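Local structure of putative pectin lyase (Geobacillus virus E2, 7CHU) at residues A[305-316]-A[326-337]. The protein is a tailspike of a thermophilic bacteriophage, a trimer with a pectate-lyase-like beta-helix that probably recognises, and may degrade, polysaccharide on the host surface. Sequence-based numbering, arbitrary orientation.
Sequences PHMYLDGDVTYV and NDFIKVKGDRNK
Asn336 turns its amide across the bend toward 305-316, and its OD1 takes two bonds from one residue, Thr314 N at 2.7 Å and Thr314 OG1 at 2.8 Å. The other end of the amide gives ND2 to Gly311 O, which lies almost in the amide plane, so both ends are held and the rotation of the group is fixed. Leu309 comes from the opposite direction, its CD2 3.9 Å from Asn336 CG. Around the outside of the bend, Asp312 OD1 accepts Asp334 N on its anti side at 2.9 Å, and a water bridges the two carboxylates.

Before the bend the strands 307-309 and 329-331 run parallel, 12° apart, with Met307 paired to Ile329 and Leu309 to Val331 on the inward face. On the other face the Tyr308 ring and the Lys330 chain pass at a slant, CD1 to CD 3.9 Å, while Lys330 NZ turns back to a salt bridge with Asp327 OD2. Lys332 extends alongside Asp310, its CG anti to the backbone N (chi1 178°), bringing NZ 3.6 Å from Asp310 OD1 in a long salt bridge; Arg278 pairs with the carboxylates of both Asp310 and Asp312, taking OD2 of the latter. At the start of the segments Phe328 and His306 form a T-shaped stack: the Phe328 edge meets the His306 face, planes at 75°.

This is the stacking of successive coils in a right-handed parallel beta-helix, as in pectate lyases. Strand 268-271 flanks 307-309, and 351-353 continues the ladder beyond 329-331; Phe321 of strand 320-324 packs on Val316 and Ile329 from within, and Asp342 of a neighbouring subunit binds Arg335 and Lys337.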
loop_
_atom_site.group_PDB
_atom_site.type_symbol
_atom_site.label_atom_id
_atom_site.label_comp_id
_atom_site.label_asym_id
_atom_site.label_seq_id
_atom_site.Cartn_x
_atom_site.Cartn_y
_atom_site.Cartn_z
ATOM N N PRO A 305 -13.882 -1.369 21.086
ATOM C CA PRO A 305 -12.747 -1.777 20.255
ATOM C C PRO A 305 -12.327 -0.663 19.311
ATOM O O PRO A 305 -13.115 0.230 18.977
ATOM C CB PRO A 305 -13.278 -2.996 19.496
ATOM C CG PRO A 305 -14.766 -2.811 19.488
ATOM C CD PRO A 305 -15.100 -2.131 20.783
ATOM N N HIS A 306 -11.041 -0.687 18.938
ATOM C CA HIS A 306 -10.557 0.249 17.927
ATOM C C HIS A 306 -11.264 -0.003 16.611
ATOM O O HIS A 306 -11.650 0.942 15.925
ATOM C CB HIS A 306 -9.032 0.150 17.729
ATOM C CG HIS A 306 -8.230 0.974 18.697
ATOM N ND1 HIS A 306 -8.719 1.375 19.920
ATOM C CD2 HIS A 306 -6.974 1.486 18.612
ATOM C CE1 HIS A 306 -7.796 2.080 20.554
ATOM N NE2 HIS A 306 -6.731 2.173 19.777
ATOM N N MET A 307 -11.464 -1.270 16.253
ATOM C CA MET A 307 -12.254 -1.620 15.074
ATOM C C MET A 307 -13.254 -2.693 15.473
ATOM O O MET A 307 -12.847 -3.776 15.905
ATOM C CB MET A 307 -11.360 -2.126 13.935
ATOM C CG MET A 307 -12.174 -2.666 12.745
ATOM S SD MET A 307 -11.167 -3.266 11.375
ATOM C CE MET A 307 -10.346 -1.752 10.884
ATOM N N TYR A 308 -14.556 -2.412 15.328
ATOM C CA TYR A 308 -15.582 -3.451 15.459
ATOM C C TYR A 308 -15.935 -3.942 14.065
ATOM O O TYR A 308 -16.468 -3.177 13.260
ATOM C CB TYR A 308 -16.842 -2.952 16.172
ATOM C CG TYR A 308 -17.933 -3.991 16.180
ATOM C CD1 TYR A 308 -17.779 -5.177 16.907
ATOM C CD2 TYR A 308 -19.108 -3.809 15.454
ATOM C CE1 TYR A 308 -18.762 -6.155 16.915
ATOM C CE2 TYR A 308 -20.102 -4.777 15.455
ATOM C CZ TYR A 308 -19.927 -5.951 16.187
ATOM O OH TYR A 308 -20.916 -6.912 16.190
ATOM N N LEU A 309 -15.608 -5.193 13.759
ATOM C CA LEU A 309 -15.701 -5.711 12.391
ATOM C C LEU A 309 -16.834 -6.735 12.264
ATOM O O LEU A 309 -16.597 -7.935 12.162
ATOM C CB LEU A 309 -14.360 -6.305 12.000
ATOM C CG LEU A 309 -14.136 -6.853 10.599
ATOM C CD1 LEU A 309 -14.857 -5.963 9.622
ATOM C CD2 LEU A 309 -12.613 -6.926 10.282
ATOM N N ASP A 310 -18.087 -6.244 12.242
ATOM C CA ASP A 310 -19.232 -7.065 11.827
ATOM C C ASP A 310 -19.327 -6.997 10.304
ATOM O O ASP A 310 -20.135 -6.260 9.722
ATOM C CB ASP A 310 -20.517 -6.602 12.507
ATOM C CG ASP A 310 -21.753 -7.421 12.098
ATOM O OD1 ASP A 310 -21.637 -8.590 11.634
ATOM O OD2 ASP A 310 -22.864 -6.870 12.251
ATOM N N GLY A 311 -18.479 -7.796 9.654
ATOM C CA GLY A 311 -18.363 -7.802 8.203
ATOM C C GLY A 311 -17.528 -8.976 7.739
ATOM O O GLY A 311 -16.896 -9.672 8.541
ATOM N N ASP A 312 -17.523 -9.184 6.422
ATOM C CA ASP A 312 -16.808 -10.292 5.807
ATOM C C ASP A 312 -15.760 -9.786 4.827
ATOM O O ASP A 312 -15.890 -8.692 4.265
ATOM C CB ASP A 312 -17.767 -11.235 5.081
ATOM C CG ASP A 312 -18.840 -11.803 5.999
ATOM O OD1 ASP A 312 -18.553 -12.138 7.177
ATOM O OD2 ASP A 312 -19.990 -11.929 5.525
ATOM N N VAL A 313 -14.723 -10.603 4.610
ATOM C CA VAL A 313 -13.696 -10.332 3.599
ATOM C C VAL A 313 -13.175 -8.908 3.717
ATOM O O VAL A 313 -13.063 -8.189 2.717
ATOM C CB VAL A 313 -14.224 -10.580 2.172
ATOM C CG1 VAL A 313 -13.055 -10.807 1.205
ATOM C CG2 VAL A 313 -15.173 -11.770 2.141
ATOM N N THR A 314 -12.865 -8.483 4.928
ATOM C CA THR A 314 -12.217 -7.199 5.129
ATOM C C THR A 314 -10.709 -7.388 5.073
ATOM O O THR A 314 -10.179 -8.401 5.550
ATOM C CB THR A 314 -12.627 -6.598 6.481
ATOM O OG1 THR A 314 -14.049 -6.699 6.628
ATOM C CG2 THR A 314 -12.202 -5.131 6.606
ATOM N N TYR A 315 -10.015 -6.412 4.512
ATOM C CA TYR A 315 -8.562 -6.479 4.381
ATOM C C TYR A 315 -7.968 -5.422 5.304
ATOM O O TYR A 315 -8.142 -4.223 5.065
ATOM C CB TYR A 315 -8.117 -6.231 2.941
ATOM C CG TYR A 315 -8.770 -7.091 1.867
ATOM C CD1 TYR A 315 -10.109 -6.921 1.541
ATOM C CD2 TYR A 315 -8.027 -8.038 1.148
ATOM C CE1 TYR A 315 -10.700 -7.663 0.537
ATOM C CE2 TYR A 315 -8.605 -8.793 0.140
ATOM C CZ TYR A 315 -9.956 -8.595 -0.159
ATOM O OH TYR A 315 -10.555 -9.315 -1.166
ATOM N N VAL A 316 -7.301 -5.855 6.364
ATOM C CA VAL A 316 -6.633 -4.927 7.268
ATOM C C VAL A 316 -5.132 -5.118 7.056
ATOM O O VAL A 316 -4.505 -5.998 7.667
ATOM C CB VAL A 316 -7.056 -5.152 8.730
ATOM C CG1 VAL A 316 -6.465 -4.090 9.635
ATOM C CG2 VAL A 316 -8.616 -5.186 8.853
ATOM N N ASN A 326 -10.057 -2.412 25.233
ATOM C CA ASN A 326 -10.943 -3.412 24.628
ATOM C C ASN A 326 -10.100 -4.291 23.709
ATOM O O ASN A 326 -8.875 -4.279 23.804
ATOM C CB ASN A 326 -12.092 -2.760 23.850
ATOM C CG ASN A 326 -13.317 -3.660 23.753
ATOM O OD1 ASN A 326 -13.364 -4.576 22.935
ATOM N ND2 ASN A 326 -14.308 -3.400 24.598
ATOM N N ASP A 327 -10.734 -5.096 22.861
ATOM C CA ASP A 327 -10.000 -5.760 21.787
ATOM C C ASP A 327 -9.635 -4.706 20.753
ATOM O O ASP A 327 -10.416 -3.788 20.499
ATOM C CB ASP A 327 -10.832 -6.862 21.130
ATOM C CG ASP A 327 -11.461 -7.800 22.137
ATOM O OD1 ASP A 327 -10.727 -8.344 22.990
ATOM O OD2 ASP A 327 -12.693 -7.994 22.073
ATOM N N PHE A 328 -8.450 -4.808 20.169
ATOM C CA PHE A 328 -8.112 -3.907 19.090
ATOM C C PHE A 328 -9.020 -4.134 17.866
ATOM O O PHE A 328 -9.500 -3.177 17.257
ATOM C CB PHE A 328 -6.662 -4.156 18.617
ATOM C CG PHE A 328 -5.605 -3.408 19.395
ATOM C CD1 PHE A 328 -5.662 -2.031 19.538
ATOM C CD2 PHE A 328 -4.533 -4.089 19.963
ATOM C CE1 PHE A 328 -4.687 -1.349 20.245
ATOM C CE2 PHE A 328 -3.555 -3.413 20.671
ATOM C CZ PHE A 328 -3.633 -2.041 20.813
ATOM N N ILE A 329 -9.249 -5.404 17.512
ATOM C CA ILE A 329 -10.152 -5.765 16.424
ATOM C C ILE A 329 -11.105 -6.822 16.958
ATOM O O ILE A 329 -10.684 -7.945 17.255
ATOM C CB ILE A 329 -9.426 -6.303 15.180
ATOM C CG1 ILE A 329 -8.316 -5.350 14.711
ATOM C CG2 ILE A 329 -10.439 -6.532 14.028
ATOM C CD1 ILE A 329 -7.504 -5.895 13.563
ATOM N N LYS A 330 -12.392 -6.488 17.041
ATOM C CA LYS A 330 -13.422 -7.424 17.490
ATOM C C LYS A 330 -14.176 -7.907 16.258
ATOM O O LYS A 330 -14.887 -7.129 15.614
ATOM C CB LYS A 330 -14.349 -6.742 18.488
ATOM C CG LYS A 330 -15.261 -7.642 19.255
ATOM C CD LYS A 330 -16.239 -6.804 20.083
ATOM C CE LYS A 330 -16.390 -7.303 21.508
ATOM N NZ LYS A 330 -15.229 -6.914 22.395
ATOM N N VAL A 331 -13.981 -9.175 15.897
ATOM C CA VAL A 331 -14.458 -9.707 14.622
ATOM C C VAL A 331 -15.751 -10.480 14.844
ATOM O O VAL A 331 -15.837 -11.324 15.747
ATOM C CB VAL A 331 -13.406 -10.622 13.967
ATOM C CG1 VAL A 331 -13.944 -11.219 12.656
ATOM C CG2 VAL A 331 -12.077 -9.870 13.742
ATOM N N LYS A 332 -16.741 -10.222 13.984
ATOM C CA LYS A 332 -17.926 -11.042 13.841
ATOM C C LYS A 332 -18.102 -11.175 12.334
ATOM O O LYS A 332 -18.797 -10.377 11.695
ATOM C CB LYS A 332 -19.149 -10.409 14.517
ATOM C CG LYS A 332 -20.476 -11.205 14.370
ATOM C CD LYS A 332 -21.642 -10.319 14.851
ATOM C CE LYS A 332 -22.993 -11.000 14.725
ATOM N NZ LYS A 332 -23.412 -11.184 13.314
ATOM N N GLY A 333 -17.463 -12.183 11.765
ATOM C CA GLY A 333 -17.524 -12.386 10.334
ATOM C C GLY A 333 -16.468 -13.367 9.864
ATOM O O GLY A 333 -15.712 -13.936 10.656
ATOM N N ASP A 334 -16.423 -13.542 8.542
ATOM C CA ASP A 334 -15.650 -14.597 7.903
ATOM C C ASP A 334 -14.661 -14.033 6.901
ATOM O O ASP A 334 -14.955 -13.055 6.211
ATOM C CB ASP A 334 -16.553 -15.584 7.157
ATOM C CG ASP A 334 -17.606 -16.207 8.058
ATOM O OD1 ASP A 334 -17.353 -16.321 9.275
ATOM O OD2 ASP A 334 -18.686 -16.573 7.545
ATOM N N ARG A 335 -13.506 -14.703 6.803
ATOM C CA ARG A 335 -12.494 -14.464 5.762
ATOM C C ARG A 335 -11.947 -13.040 5.813
ATOM O O ARG A 335 -11.536 -12.481 4.799
ATOM C CB ARG A 335 -13.042 -14.768 4.360
ATOM C CG ARG A 335 -13.699 -16.145 4.195
ATOM C CD ARG A 335 -13.279 -16.832 2.887
ATOM N NE ARG A 335 -13.511 -16.022 1.681
ATOM C CZ ARG A 335 -14.692 -15.931 1.057
ATOM N NH1 ARG A 335 -15.751 -16.574 1.531
ATOM N NH2 ARG A 335 -14.835 -15.180 -0.031
ATOM N N ASN A 336 -11.941 -12.426 6.978
ATOM C CA ASN A 336 -11.204 -11.191 7.068
ATOM C C ASN A 336 -9.716 -11.500 7.129
ATOM O O ASN A 336 -9.297 -12.616 7.488
ATOM C CB ASN A 336 -11.681 -10.386 8.263
ATOM C CG ASN A 336 -13.183 -10.136 8.213
ATOM O OD1 ASN A 336 -13.658 -9.357 7.377
ATOM N ND2 ASN A 336 -13.939 -10.834 9.059
ATOM N N LYS A 337 -8.916 -10.509 6.745
ATOM C CA LYS A 337 -7.470 -10.665 6.615
ATOM C C LYS A 337 -6.769 -9.569 7.404
ATOM O O LYS A 337 -6.939 -8.376 7.117
ATOM C CB LYS A 337 -7.066 -10.631 5.141
ATOM C CG LYS A 337 -7.642 -11.830 4.393
ATOM C CD LYS A 337 -7.571 -11.674 2.898
ATOM C CE LYS A 337 -8.218 -12.889 2.187
ATOM N NZ LYS A 337 -9.654 -13.107 2.582
HETATM O O HOH W 1 -24.716 -8.950 12.163
HETATM O O HOH W 2 -20.405 -14.396 7.457
#